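Local coordinates for protein Kinase A (PDB 5J3U), which binds cyclic AMP in two cyclic nucleotide-binding domains and, as the regulatory part of protein kinase A, probably restrains the catalytic subunit until the nucleotide arrives, at residues V171-L176 and A190-G195; I49-D54 and C68-D73; R14-R17 and L21-S24; S136-K139 and I143-G146; L94-R99 and L114-F119. One frame throughout, in Å; residues are numbered along the deposited sequence. Where two conformers were deposited one is given.

Interaction 1: V171-L176 and A190-G195; sequences VRQGEL and ATKSFG. With CMP (adenosine-3',5'-cyclic-monophosphate), chain B.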
# COMPACT_ATOMS: atom_id res chain seq x y z
N VAL A 171 -12.85 10.47 -5.27
CA VAL A 171 -12.52 10.59 -6.68
C VAL A 171 -13.38 11.67 -7.31
O VAL A 171 -14.50 11.96 -6.85
CB VAL A 171 -12.58 9.27 -7.48
CG1 VAL A 171 -11.77 8.14 -6.78
CG2 VAL A 171 -14.00 8.86 -7.79
N ARG A 172 -12.83 12.26 -8.37
CA ARG A 172 -13.52 13.29 -9.15
C ARG A 172 -13.70 12.84 -10.61
O ARG A 172 -12.77 12.28 -11.22
CB ARG A 172 -12.70 14.59 -9.10
CG ARG A 172 -12.41 15.12 -7.68
CD ARG A 172 -11.45 16.27 -7.63
NE ARG A 172 -11.08 16.60 -6.26
CZ ARG A 172 -11.71 17.45 -5.45
NH1 ARG A 172 -11.24 17.61 -4.21
NH2 ARG A 172 -12.80 18.13 -5.85
N GLN A 173 -14.87 13.11 -11.17
CA GLN A 173 -15.20 12.71 -12.49
C GLN A 173 -14.22 13.40 -13.46
O GLN A 173 -13.94 14.59 -13.31
CB GLN A 173 -16.61 13.10 -12.85
CG GLN A 173 -17.04 12.66 -14.21
CD GLN A 173 -18.55 12.82 -14.47
OE1 GLN A 173 -19.34 13.11 -13.56
NE2 GLN A 173 -18.94 12.59 -15.69
N GLY A 174 -13.69 12.63 -14.38
CA GLY A 174 -12.75 13.11 -15.38
C GLY A 174 -11.28 13.05 -15.00
O GLY A 174 -10.46 13.32 -15.85
N GLU A 175 -10.93 12.68 -13.75
CA GLU A 175 -9.52 12.59 -13.33
C GLU A 175 -8.94 11.21 -13.65
O GLU A 175 -9.68 10.24 -13.83
CB GLU A 175 -9.38 12.94 -11.83
CG GLU A 175 -9.64 14.43 -11.55
CD GLU A 175 -9.11 14.91 -10.22
OE1 GLU A 175 -8.71 14.10 -9.35
OE2 GLU A 175 -9.09 16.13 -10.05
N LEU A 176 -7.61 11.10 -13.65
CA LEU A 176 -6.95 9.84 -13.88
C LEU A 176 -7.26 9.00 -12.67
O LEU A 176 -7.23 9.51 -11.59
CB LEU A 176 -5.41 9.98 -13.89
CG LEU A 176 -4.69 10.43 -15.14
CD1 LEU A 176 -3.20 10.38 -14.86
CD2 LEU A 176 -5.07 9.63 -16.38
N ALA A 190 -21.94 8.61 -4.90
CA ALA A 190 -21.46 8.82 -6.27
C ALA A 190 -22.40 9.83 -6.92
O ALA A 190 -23.64 9.63 -6.90
CB ALA A 190 -21.49 7.54 -7.04
N THR A 191 -21.80 10.83 -7.55
CA THR A 191 -22.59 11.79 -8.37
C THR A 191 -21.94 11.81 -9.73
O THR A 191 -20.70 11.70 -9.84
CB THR A 191 -22.63 13.18 -7.72
OG1 THR A 191 -21.36 13.85 -7.80
CG2 THR A 191 -22.99 13.11 -6.27
N LYS A 192 -22.75 12.01 -10.76
CA LYS A 192 -22.30 11.92 -12.11
C LYS A 192 -22.97 12.98 -12.97
O LYS A 192 -24.20 13.05 -12.96
CB LYS A 192 -22.66 10.55 -12.66
CG LYS A 192 -22.24 10.28 -14.10
CD LYS A 192 -22.39 8.79 -14.44
CE LYS A 192 -21.82 8.47 -15.82
NZ LYS A 192 -22.51 7.31 -16.41
N SER A 193 -22.13 13.71 -13.71
CA SER A 193 -22.59 14.60 -14.82
C SER A 193 -22.77 13.73 -16.04
O SER A 193 -21.82 13.05 -16.50
CB SER A 193 -21.61 15.73 -15.09
OG SER A 193 -21.80 16.26 -16.40
N PHE A 194 -23.98 13.71 -16.58
CA PHE A 194 -24.29 12.96 -17.80
C PHE A 194 -23.93 13.65 -19.13
O PHE A 194 -24.14 13.09 -20.18
CB PHE A 194 -25.75 12.49 -17.77
CG PHE A 194 -25.96 11.36 -16.79
CD1 PHE A 194 -26.14 11.64 -15.46
CD2 PHE A 194 -25.86 10.06 -17.19
CE1 PHE A 194 -26.28 10.61 -14.53
CE2 PHE A 194 -25.97 9.03 -16.27
CZ PHE A 194 -26.18 9.31 -14.94
N GLY A 195 -23.34 14.82 -19.08
CA GLY A 195 -22.83 15.44 -20.33
C GLY A 195 -22.28 16.81 -20.05
O GLY A 195 -22.51 17.35 -18.97
P CMP B . -14.59 4.93 -11.70
O1P CMP B . -13.23 4.38 -11.59
O2P CMP B . -15.06 5.42 -13.07
O5' CMP B . -14.70 6.14 -10.65
C5' CMP B . -16.02 6.65 -10.39
C4' CMP B . -16.78 5.46 -9.80
O4' CMP B . -18.16 5.70 -9.48
C3' CMP B . -16.92 4.36 -10.84
O3' CMP B . -15.62 3.82 -11.11
C2' CMP B . -17.92 3.43 -10.22
O2' CMP B . -17.31 2.58 -9.20
C1' CMP B . -18.78 4.44 -9.46
N9 CMP B . -20.08 4.59 -10.02
C8 CMP B . -21.21 4.60 -9.27
N7 CMP B . -22.32 4.81 -10.07
C5 CMP B . -21.88 4.98 -11.34
C6 CMP B . -22.50 5.23 -12.68
N6 CMP B . -23.85 5.38 -12.83
N1 CMP B . -21.64 5.31 -13.71
C2 CMP B . -20.29 5.21 -13.64
N3 CMP B . -19.67 4.97 -12.43
C4 CMP B . -20.40 4.83 -11.30
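Gln173 reaches across from the loop after strand 169-171 and lays its amide alongside the backbone of Ser193, in the second cyclic nucleotide-binding domain, a cupin-like beta roll. The amide is used at both ends. OE1 accepts the Ser193 N-H at 2.9 Å through a lone pair in the carbonyl plane, and NE2 donates almost straight to Ser193 O at 3.0 Å, with that oxygen 5° out of the amide plane. Gripped twice by one residue, the amide is held flat and its flip is fixed, pairing with that residue's N-H and C=O much as a neighbouring strand would. The side chain gets there by running fully extended, CG anti to the backbone N (chi1 -178°). Gln173 is the second residue of a type II turn from Arg172 to Glu175, and its own N-H is bonded to Asn226 OD1. OE1 also lies 3.5 Å from Lys192 CA, while the lysine side chain turns off to the cyclic AMP. The Ser193 hydroxyl takes no part in the amide pairing and is bonded to Gln198 O. Around the nucleotide, Val171 CG2 approaches C5' at the sugar-phosphate end and Ala190 CB lies 3.7 Å from C8 of the adenine. Lys192 comes over the N1 edge of the adenine from one face, its CD 3.6 Å from N1 and its NZ joined to that same N1 by a weak hydrogen bond of 3.5 Å.

Interaction 2: I49-D54 and C68-D73; sequences IREGDD and CSKLID. With CMP (adenosine-3',5'-cyclic-monophosphate), chain C.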
# COMPACT_ATOMS: atom_id res chain seq x y z
N ILE A 49 22.54 -6.61 2.48
CA ILE A 49 22.01 -7.67 3.31
C ILE A 49 22.41 -9.00 2.69
O ILE A 49 22.34 -9.14 1.48
CB ILE A 49 20.45 -7.63 3.34
CG1 ILE A 49 19.98 -6.33 4.02
CG2 ILE A 49 19.87 -8.88 4.00
CD1 ILE A 49 18.46 -6.24 4.12
N ARG A 50 22.77 -9.97 3.51
CA ARG A 50 23.22 -11.24 3.02
C ARG A 50 22.32 -12.34 3.54
O ARG A 50 22.09 -12.43 4.73
CB ARG A 50 24.66 -11.49 3.44
CG ARG A 50 25.59 -10.35 3.04
CD ARG A 50 27.05 -10.80 3.01
NE ARG A 50 27.90 -10.04 3.92
CZ ARG A 50 28.25 -8.76 3.77
NH1 ARG A 50 27.78 -8.03 2.75
NH2 ARG A 50 29.06 -8.20 4.65
N GLU A 51 21.83 -13.17 2.60
CA GLU A 51 20.94 -14.26 2.93
C GLU A 51 21.55 -15.11 4.02
O GLU A 51 22.72 -15.39 3.96
CB GLU A 51 20.69 -15.14 1.69
CG GLU A 51 19.67 -16.22 1.83
CD GLU A 51 19.45 -17.03 0.56
OE1 GLU A 51 20.03 -16.71 -0.52
OE2 GLU A 51 18.68 -18.00 0.68
N GLY A 52 20.74 -15.51 4.98
CA GLY A 52 21.20 -16.38 6.07
C GLY A 52 21.70 -15.65 7.33
O GLY A 52 21.69 -16.24 8.43
N ASP A 53 22.12 -14.38 7.22
CA ASP A 53 22.57 -13.60 8.39
C ASP A 53 21.42 -13.29 9.34
O ASP A 53 20.22 -13.31 8.96
CB ASP A 53 23.22 -12.28 7.97
CG ASP A 53 24.61 -12.45 7.36
OD1 ASP A 53 25.10 -13.58 7.28
OD2 ASP A 53 25.21 -11.43 6.92
N ASP A 54 21.77 -12.98 10.58
CA ASP A 54 20.81 -12.37 11.51
C ASP A 54 20.39 -10.98 10.98
O ASP A 54 21.19 -10.29 10.39
CB ASP A 54 21.44 -12.18 12.90
CG ASP A 54 21.67 -13.49 13.63
OD1 ASP A 54 20.98 -14.47 13.35
OD2 ASP A 54 22.54 -13.52 14.52
N CYS A 68 17.12 -7.90 -4.90
CA CYS A 68 17.02 -8.93 -3.87
C CYS A 68 17.23 -10.26 -4.61
O CYS A 68 16.60 -10.47 -5.70
CB CYS A 68 15.64 -8.94 -3.24
SG CYS A 68 15.19 -7.34 -2.52
N SER A 69 18.09 -11.12 -4.07
CA SER A 69 18.40 -12.39 -4.73
C SER A 69 18.51 -13.55 -3.75
O SER A 69 18.72 -13.35 -2.53
CB SER A 69 19.69 -12.26 -5.51
OG SER A 69 20.74 -12.08 -4.60
N LYS A 70 18.31 -14.77 -4.29
CA LYS A 70 18.45 -16.01 -3.49
C LYS A 70 19.52 -16.91 -4.09
O LYS A 70 19.58 -17.09 -5.32
CB LYS A 70 17.15 -16.78 -3.43
CG LYS A 70 16.09 -16.10 -2.58
CD LYS A 70 14.76 -16.80 -2.76
CE LYS A 70 13.86 -16.70 -1.54
NZ LYS A 70 12.75 -17.66 -1.64
N LEU A 71 20.33 -17.54 -3.22
CA LEU A 71 21.39 -18.41 -3.70
C LEU A 71 20.73 -19.78 -3.87
O LEU A 71 20.41 -20.46 -2.89
CB LEU A 71 22.59 -18.46 -2.74
CG LEU A 71 23.76 -19.38 -3.18
CD1 LEU A 71 24.27 -19.01 -4.57
CD2 LEU A 71 24.87 -19.34 -2.13
N ILE A 72 20.50 -20.16 -5.12
CA ILE A 72 19.80 -21.40 -5.44
C ILE A 72 20.59 -22.13 -6.53
O ILE A 72 20.85 -21.59 -7.62
CB ILE A 72 18.30 -21.16 -5.82
CG1 ILE A 72 17.53 -20.49 -4.67
CG2 ILE A 72 17.61 -22.49 -6.13
CD1 ILE A 72 16.05 -20.24 -4.91
N ASP A 73 20.92 -23.39 -6.23
CA ASP A 73 21.63 -24.30 -7.16
C ASP A 73 22.89 -23.63 -7.68
O ASP A 73 23.13 -23.51 -8.89
CB ASP A 73 20.69 -24.79 -8.27
CG ASP A 73 21.28 -25.99 -9.06
OD1 ASP A 73 21.36 -27.11 -8.49
OD2 ASP A 73 21.66 -25.80 -10.23
P CMP C . 14.65 -10.06 4.92
O1P CMP C . 14.50 -11.60 4.80
O2P CMP C . 14.78 -9.53 6.33
O5' CMP C . 16.00 -9.77 4.10
C5' CMP C . 15.97 -10.05 2.70
C4' CMP C . 14.85 -9.24 2.08
O4' CMP C . 14.71 -9.32 0.69
C3' CMP C . 13.51 -9.61 2.66
O3' CMP C . 13.52 -9.29 4.05
C2' CMP C . 12.65 -8.79 1.74
O2' CMP C . 12.53 -7.46 2.19
C1' CMP C . 13.40 -8.84 0.41
N9 CMP C . 12.76 -9.73 -0.59
C8 CMP C . 12.22 -9.29 -1.77
N7 CMP C . 11.67 -10.35 -2.44
C5 CMP C . 11.80 -11.42 -1.69
C6 CMP C . 11.40 -12.84 -1.84
N6 CMP C . 10.75 -13.27 -2.94
N1 CMP C . 11.73 -13.65 -0.83
C2 CMP C . 12.35 -13.26 0.32
N3 CMP C . 12.76 -11.98 0.51
C4 CMP C . 12.52 -11.03 -0.45
O HOH W 1 18.51 -19.74 -1.31
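A carboxylate-to-backbone bridge joins Glu51, in the loop after strand 47-49, to Leu71 near the end of strand 66-72, in the first cyclic nucleotide-binding beta roll. Glu51 OE1 accepts the Leu71 N-H at 2.8 Å and 166°, using its syn lone pair, and lies 3.4 Å from Lys70 CA. The other oxygen, OE2, accepts from a water 2.6 Å away that also donates to Leu71 O. A fully stretched side chain carries the carboxylate across from a type II turn spanning Arg50 to Asp53, and Thr102 OG1 bonds the Glu51 N-H. On the cyclic AMP side, Cys68 SG sits 3.6 Å from adenine C8, Lys70 CE approaches N1, and Ile49 CG2 lies near O5'. If ionised, as is likely, the carboxylate can only accept, which fits a direct bond to the Leu71 N-H and a water-mediated link to Leu71 O; both carboxylate oxygens are thus engaged with one residue's backbone.

Interaction 3: R14-R17 and L21-S24; sequences RILR and LFNS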
# COMPACT_ATOMS: atom_id res chain seq x y z
N ARG A 14 6.37 11.12 4.06
CA ARG A 14 5.55 10.79 2.89
C ARG A 14 5.74 9.30 2.50
O ARG A 14 4.77 8.55 2.31
CB ARG A 14 5.89 11.74 1.73
CG ARG A 14 5.16 11.47 0.41
CD ARG A 14 5.60 12.37 -0.76
NE ARG A 14 7.05 12.27 -1.04
CZ ARG A 14 7.68 11.27 -1.67
NH1 ARG A 14 7.02 10.20 -2.14
NH2 ARG A 14 9.00 11.33 -1.82
N ILE A 15 6.98 8.85 2.43
CA ILE A 15 7.26 7.46 2.01
C ILE A 15 6.83 6.49 3.10
O ILE A 15 6.29 5.42 2.80
CB ILE A 15 8.72 7.17 1.50
CG1 ILE A 15 9.77 7.48 2.53
CG2 ILE A 15 9.01 7.98 0.23
CD1 ILE A 15 11.20 7.16 2.07
N LEU A 16 6.96 6.88 4.36
CA LEU A 16 6.56 5.95 5.44
C LEU A 16 5.07 5.75 5.50
O LEU A 16 4.61 4.62 5.66
CB LEU A 16 7.05 6.38 6.82
CG LEU A 16 8.45 5.94 7.21
CD1 LEU A 16 8.74 6.52 8.59
CD2 LEU A 16 8.64 4.43 7.25
N ARG A 17 4.32 6.82 5.39
CA ARG A 17 2.89 6.74 5.40
C ARG A 17 2.38 5.86 4.27
O ARG A 17 1.38 5.18 4.45
CB ARG A 17 2.26 8.13 5.28
CG ARG A 17 0.76 8.14 5.18
CD ARG A 17 0.09 7.46 6.38
NE ARG A 17 0.31 8.25 7.62
CZ ARG A 17 0.16 7.77 8.87
NH1 ARG A 17 -0.19 6.50 9.07
NH2 ARG A 17 0.40 8.57 9.94
N LEU A 21 3.78 -1.58 5.88
CA LEU A 21 3.84 -1.92 7.31
C LEU A 21 3.62 -0.73 8.23
O LEU A 21 3.36 -0.92 9.38
CB LEU A 21 5.15 -2.59 7.71
CG LEU A 21 5.39 -3.98 7.14
CD1 LEU A 21 6.68 -4.49 7.75
CD2 LEU A 21 4.23 -4.96 7.36
N PHE A 22 3.78 0.49 7.71
CA PHE A 22 3.64 1.71 8.52
C PHE A 22 2.35 2.46 8.33
O PHE A 22 2.08 3.38 9.07
CB PHE A 22 4.82 2.65 8.27
CG PHE A 22 6.12 2.02 8.52
CD1 PHE A 22 6.76 1.34 7.52
CD2 PHE A 22 6.73 2.09 9.78
CE1 PHE A 22 8.01 0.74 7.76
CE2 PHE A 22 7.93 1.46 10.03
CZ PHE A 22 8.57 0.79 9.02
N ASN A 23 1.53 2.06 7.35
CA ASN A 23 0.40 2.87 6.93
C ASN A 23 -0.67 3.04 7.98
O ASN A 23 -1.37 4.02 7.94
CB ASN A 23 -0.19 2.21 5.64
CG ASN A 23 -1.39 2.94 5.10
OD1 ASN A 23 -2.52 2.53 5.30
ND2 ASN A 23 -1.14 4.03 4.41
N SER A 24 -0.80 2.11 8.91
CA SER A 24 -1.80 2.18 9.97
C SER A 24 -1.36 3.00 11.19
O SER A 24 -2.21 3.24 12.08
CB SER A 24 -2.20 0.79 10.45
OG SER A 24 -1.24 0.22 11.30
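Arg17 and Asn23 exchange two hydrogen bonds where helix 6-18 is followed by the turn leading to helix 27-36. In the first, Asn23 ND2 donates to Arg17 O at 2.8 Å, approaching nearly along the C=O axis and with the oxygen close to the amide plane. This meets a carbonyl near the C-terminal end of the helix that enters the turn. A chi1 of 179° swings the Asn23 amide back towards that helix, and its OD1 accepts from Thr161 N, which ties the turn to strand 159-165 of the second domain. In the second bond the roles reverse: Arg17 NH1 donates to Asn23 O at 3.0 Å. That oxygen lies near the guanidinium plane, but the donor stands well above the carbonyl plane, and the bond is bent to 136°. NH1 also bonds Leu25 O. Bends at chi2 and chi3 fold the arginine back over the turn, and the guanidinium and amide planes stand 79° apart. Next to this polar pair, Leu16 CD2 sits over the centre of the Phe22 ring, 3.6 Å from its centroid, in a CH-pi contact. Leu16 packs further on Leu30, Val33 and Ile34 of helix 27-36, and Phe22 on Val123 of helix 116-138. Together these contacts shape a helix, a short turn and a second helix next to the first beta roll, consistent with the N3A motif of cyclic nucleotide-binding domains.

Interaction 4: S136-K139 and I143-G146; sequences SFLK and ILDG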
# COMPACT_ATOMS: atom_id res chain seq x y z
N SER A 136 -9.96 -10.27 7.70
CA SER A 136 -11.29 -10.38 8.23
C SER A 136 -12.30 -9.61 7.47
O SER A 136 -13.35 -10.15 7.07
CB SER A 136 -11.28 -9.99 9.69
OG SER A 136 -12.56 -10.11 10.18
N PHE A 137 -11.94 -8.37 7.13
CA PHE A 137 -12.81 -7.45 6.40
C PHE A 137 -13.10 -8.04 5.04
O PHE A 137 -14.25 -8.13 4.66
CB PHE A 137 -12.15 -6.11 6.31
CG PHE A 137 -12.78 -5.16 5.32
CD1 PHE A 137 -14.07 -4.73 5.51
CD2 PHE A 137 -12.03 -4.70 4.25
CE1 PHE A 137 -14.66 -3.83 4.60
CE2 PHE A 137 -12.59 -3.79 3.35
CZ PHE A 137 -13.90 -3.38 3.53
N LEU A 138 -12.08 -8.45 4.33
CA LEU A 138 -12.27 -8.90 2.92
C LEU A 138 -13.11 -10.15 2.85
O LEU A 138 -13.77 -10.45 1.86
CB LEU A 138 -10.93 -9.16 2.23
CG LEU A 138 -10.00 -7.97 1.98
CD1 LEU A 138 -8.81 -8.39 1.16
CD2 LEU A 138 -10.74 -6.83 1.27
N LYS A 139 -13.10 -10.92 3.93
CA LYS A 139 -13.91 -12.11 3.93
C LYS A 139 -15.37 -11.78 3.92
O LYS A 139 -16.17 -12.63 3.59
CB LYS A 139 -13.49 -13.01 5.13
CG LYS A 139 -13.85 -14.44 4.96
CD LYS A 139 -13.74 -15.18 6.29
CE LYS A 139 -13.61 -16.68 6.04
NZ LYS A 139 -14.28 -17.21 4.81
N ILE A 143 -17.73 -9.54 -3.51
CA ILE A 143 -17.11 -9.63 -4.81
C ILE A 143 -15.83 -10.46 -4.74
O ILE A 143 -15.40 -11.04 -5.75
CB ILE A 143 -16.87 -8.20 -5.36
CG1 ILE A 143 -16.69 -8.23 -6.86
CG2 ILE A 143 -15.73 -7.46 -4.67
CD1 ILE A 143 -17.99 -8.15 -7.58
N LEU A 144 -15.25 -10.61 -3.53
CA LEU A 144 -14.09 -11.52 -3.34
C LEU A 144 -14.45 -12.94 -2.87
O LEU A 144 -13.59 -13.76 -2.58
CB LEU A 144 -13.13 -10.88 -2.34
CG LEU A 144 -12.68 -9.47 -2.73
CD1 LEU A 144 -11.68 -9.02 -1.69
CD2 LEU A 144 -12.09 -9.42 -4.12
N ASP A 145 -15.73 -13.28 -2.84
CA ASP A 145 -16.14 -14.57 -2.31
C ASP A 145 -15.61 -15.76 -3.10
O ASP A 145 -15.52 -16.84 -2.55
CB ASP A 145 -17.69 -14.68 -2.18
CG ASP A 145 -18.23 -13.88 -1.02
OD1 ASP A 145 -17.43 -13.39 -0.17
OD2 ASP A 145 -19.48 -13.73 -0.97
N GLY A 146 -15.23 -15.53 -4.34
CA GLY A 146 -14.71 -16.60 -5.18
C GLY A 146 -13.26 -16.91 -4.93
O GLY A 146 -12.77 -18.01 -5.30
O HOH W 2 -14.77 -12.68 0.46
O HOH W 3 -18.27 -13.35 2.42
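Leu138 and Leu144 meet through methyl groups where helix 116-138 gives way to the loop before helix 149-157. Leu144 CD1 is the point of contact: it lies 3.8 Å from Leu138 CD2 and 4.0 Å from Leu138 CB, so that a single methyl nestles against the branch and stem of the other leucine. Alongside, two waters link the backbone to Asp145. One lies within hydrogen-bonding distance, 2.8 Å, of both Leu138 O and Asp145 OD1; the other donates to Lys139 O and, at 2.7 Å, to the same OD1. The direct approach of OD1 to Lys139 O is 4.0 Å, so water carries the polar part of the contact. Farther out, His142 ND1 is hydrogen-bonded to Asp145 OD2, which fixes the carboxylate from the side of the connecting loop. Leu138 is backed by Val155 and Ala156 of helix 149-157 and by Ile182 of strand 179-183, Leu144 by Met247, and Ile143 rests on helix 250-257. Leu144 lies in a short 3-10 segment between helices 116-138 and 149-157, consistent with the N3A motif of the second domain. An ionised carboxylate, the likely state, and a carbonyl are both acceptors; between Asp145 OD1 and Lys139 O the interposed water supplies the protons, while the leucines bury their methyls.

Interaction 5: L94-R99 and L114-F119; sequences LYNAPR and LGRDTF. With CMP (adenosine-3',5'-cyclic-monophosphate), chain C.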
# COMPACT_ATOMS: atom_id res chain seq x y z
N LEU A 94 9.74 -9.14 11.01
CA LEU A 94 8.33 -9.61 11.19
C LEU A 94 8.25 -11.03 11.73
O LEU A 94 7.42 -11.31 12.58
CB LEU A 94 7.54 -9.54 9.91
CG LEU A 94 6.95 -8.23 9.46
CD1 LEU A 94 6.44 -8.41 8.03
CD2 LEU A 94 5.82 -7.77 10.39
N TYR A 95 9.12 -11.91 11.25
CA TYR A 95 9.01 -13.34 11.56
C TYR A 95 10.14 -13.90 12.43
O TYR A 95 10.14 -15.09 12.71
CB TYR A 95 8.85 -14.12 10.24
CG TYR A 95 7.69 -13.61 9.41
CD1 TYR A 95 6.37 -13.69 9.88
CD2 TYR A 95 7.90 -12.99 8.20
CE1 TYR A 95 5.31 -13.19 9.15
CE2 TYR A 95 6.84 -12.48 7.48
CZ TYR A 95 5.56 -12.59 7.95
OH TYR A 95 4.55 -12.07 7.19
N ASN A 96 11.09 -13.06 12.87
CA ASN A 96 12.20 -13.51 13.71
C ASN A 96 13.02 -14.65 13.07
O ASN A 96 13.32 -15.67 13.68
CB ASN A 96 11.70 -13.84 15.12
CG ASN A 96 11.24 -12.60 15.86
OD1 ASN A 96 11.77 -11.52 15.63
ND2 ASN A 96 10.27 -12.75 16.73
N ALA A 97 13.39 -14.42 11.82
CA ALA A 97 14.03 -15.42 11.00
C ALA A 97 15.29 -14.84 10.36
O ALA A 97 15.44 -13.63 10.27
CB ALA A 97 13.08 -15.85 9.92
N PRO A 98 16.20 -15.73 9.88
CA PRO A 98 17.36 -15.19 9.22
C PRO A 98 16.95 -14.47 7.95
O PRO A 98 15.86 -14.71 7.39
CB PRO A 98 18.21 -16.46 8.92
CG PRO A 98 17.67 -17.52 9.83
CD PRO A 98 16.20 -17.21 9.87
N ARG A 99 17.81 -13.60 7.47
CA ARG A 99 17.56 -12.95 6.15
C ARG A 99 17.17 -13.99 5.05
O ARG A 99 17.88 -14.96 4.84
CB ARG A 99 18.82 -12.20 5.69
CG ARG A 99 19.29 -11.06 6.62
CD ARG A 99 18.20 -9.99 6.76
NE ARG A 99 18.74 -8.78 7.36
CZ ARG A 99 18.00 -7.75 7.75
NH1 ARG A 99 16.69 -7.76 7.61
NH2 ARG A 99 18.59 -6.71 8.33
N LEU A 114 15.77 1.45 10.20
CA LEU A 114 15.04 1.33 11.43
C LEU A 114 15.48 0.10 12.19
O LEU A 114 15.44 -1.05 11.66
CB LEU A 114 13.53 1.18 11.15
CG LEU A 114 12.61 1.10 12.39
CD1 LEU A 114 12.63 2.36 13.24
CD2 LEU A 114 11.17 0.85 11.97
N GLY A 115 15.84 0.29 13.46
CA GLY A 115 16.26 -0.83 14.30
C GLY A 115 15.14 -1.74 14.77
O GLY A 115 13.97 -1.35 14.84
N ARG A 116 15.50 -2.99 15.00
CA ARG A 116 14.58 -4.02 15.44
C ARG A 116 13.83 -3.64 16.73
O ARG A 116 12.63 -3.93 16.85
CB ARG A 116 15.34 -5.34 15.66
CG ARG A 116 14.50 -6.43 16.28
CD ARG A 116 15.32 -7.67 16.56
NE ARG A 116 15.60 -8.44 15.35
CZ ARG A 116 14.78 -9.33 14.77
NH1 ARG A 116 13.56 -9.56 15.25
NH2 ARG A 116 15.19 -10.01 13.68
N ASP A 117 14.52 -3.01 17.69
CA ASP A 117 13.86 -2.68 18.95
C ASP A 117 12.72 -1.67 18.74
O ASP A 117 11.60 -1.84 19.27
CB ASP A 117 14.84 -2.22 20.03
CG ASP A 117 15.74 -3.37 20.57
OD1 ASP A 117 15.39 -4.58 20.43
OD2 ASP A 117 16.80 -3.04 21.14
N THR A 118 12.97 -0.66 17.94
CA THR A 118 11.94 0.36 17.68
C THR A 118 10.80 -0.25 16.85
O THR A 118 9.64 -0.03 17.13
CB THR A 118 12.53 1.61 17.01
OG1 THR A 118 13.55 2.13 17.88
CG2 THR A 118 11.45 2.69 16.77
N PHE A 119 11.17 -1.03 15.86
CA PHE A 119 10.17 -1.77 15.09
C PHE A 119 9.26 -2.63 15.99
O PHE A 119 8.02 -2.58 15.89
CB PHE A 119 10.83 -2.59 14.01
CG PHE A 119 9.85 -3.37 13.20
CD1 PHE A 119 9.15 -2.74 12.17
CD2 PHE A 119 9.63 -4.70 13.46
CE1 PHE A 119 8.24 -3.46 11.39
CE2 PHE A 119 8.70 -5.42 12.70
CZ PHE A 119 8.03 -4.80 11.68
P CMP C . 14.65 -10.06 4.92
O1P CMP C . 14.50 -11.60 4.80
O2P CMP C . 14.78 -9.53 6.33
O5' CMP C . 16.00 -9.77 4.10
C5' CMP C . 15.97 -10.05 2.70
C4' CMP C . 14.85 -9.24 2.08
O4' CMP C . 14.71 -9.32 0.69
C3' CMP C . 13.51 -9.61 2.66
O3' CMP C . 13.52 -9.29 4.05
C2' CMP C . 12.65 -8.79 1.74
O2' CMP C . 12.53 -7.46 2.19
C1' CMP C . 13.40 -8.84 0.41
N9 CMP C . 12.76 -9.73 -0.59
C8 CMP C . 12.22 -9.29 -1.77
N7 CMP C . 11.67 -10.35 -2.44
C5 CMP C . 11.80 -11.42 -1.69
C6 CMP C . 11.40 -12.84 -1.84
N6 CMP C . 10.75 -13.27 -2.94
N1 CMP C . 11.73 -13.65 -0.83
C2 CMP C . 12.35 -13.26 0.32
N3 CMP C . 12.76 -11.98 0.51
C4 CMP C . 12.52 -11.03 -0.45
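Leu94 and Phe119 are the nearest pair, 8.9 Å between CA atoms, where the end of helix 91-95 passes the start of helix 116-138. The first segment leaves its helix at Asn96, whose phi is positive, and runs on extended to Arg99; the second turns from strand 109-115 into the helix with Gly115 as N-cap. Leu94 CD2 meets the Phe119 ring at its edge, in plane with it, 3.9 Å from CZ. Beside them, in one of two conformers of Asn96, OD1 comes 2.7 Å from Arg116 NH1, a weak and doubtful bond. The arginine has firmer partners: a salt bridge from NE to Glu56, and bonds from NH2 to Gly55 O and Ala92 O. In the phosphate-binding cassette of the first domain, Arg99 NH1 donates to cyclic AMP O2P at 2.9 Å, with that oxygen in the guanidinium plane. A bend at chi2 (-60°) also places its CD 3.5 Å from O5'. Arg99 NH2 is bonded to Cys57 O. The two arginines thus do different work: Arg99 sets its positive charge against the phosphate, which would favour the bound anion, whereas Arg116 spends its N-H groups on a carboxylate and backbone carbonyls.

From the N terminus, interaction 3 comes first, closing the turn between helices 6-18 and 27-36. Interaction 2 then joins the loop after strand 47-49 to strand 66-72, and interaction 5 ties the end of helix 91-95 to the start of helix 116-138. Interaction 4 follows at the far end of that same long helix, and interaction 1 closes the corresponding loop of the second domain. All five are in series; none nests or crosses. Arg99 touches the turn of 49-54, joining interactions 2 and 5 round one cyclic AMP, while Leu21 and Phe22 pack interaction 3 against interaction 5. Interactions 1 and 2, their centres 48 Å apart, occupy equivalent places in the two domains, as interactions 3 and 4 appear to.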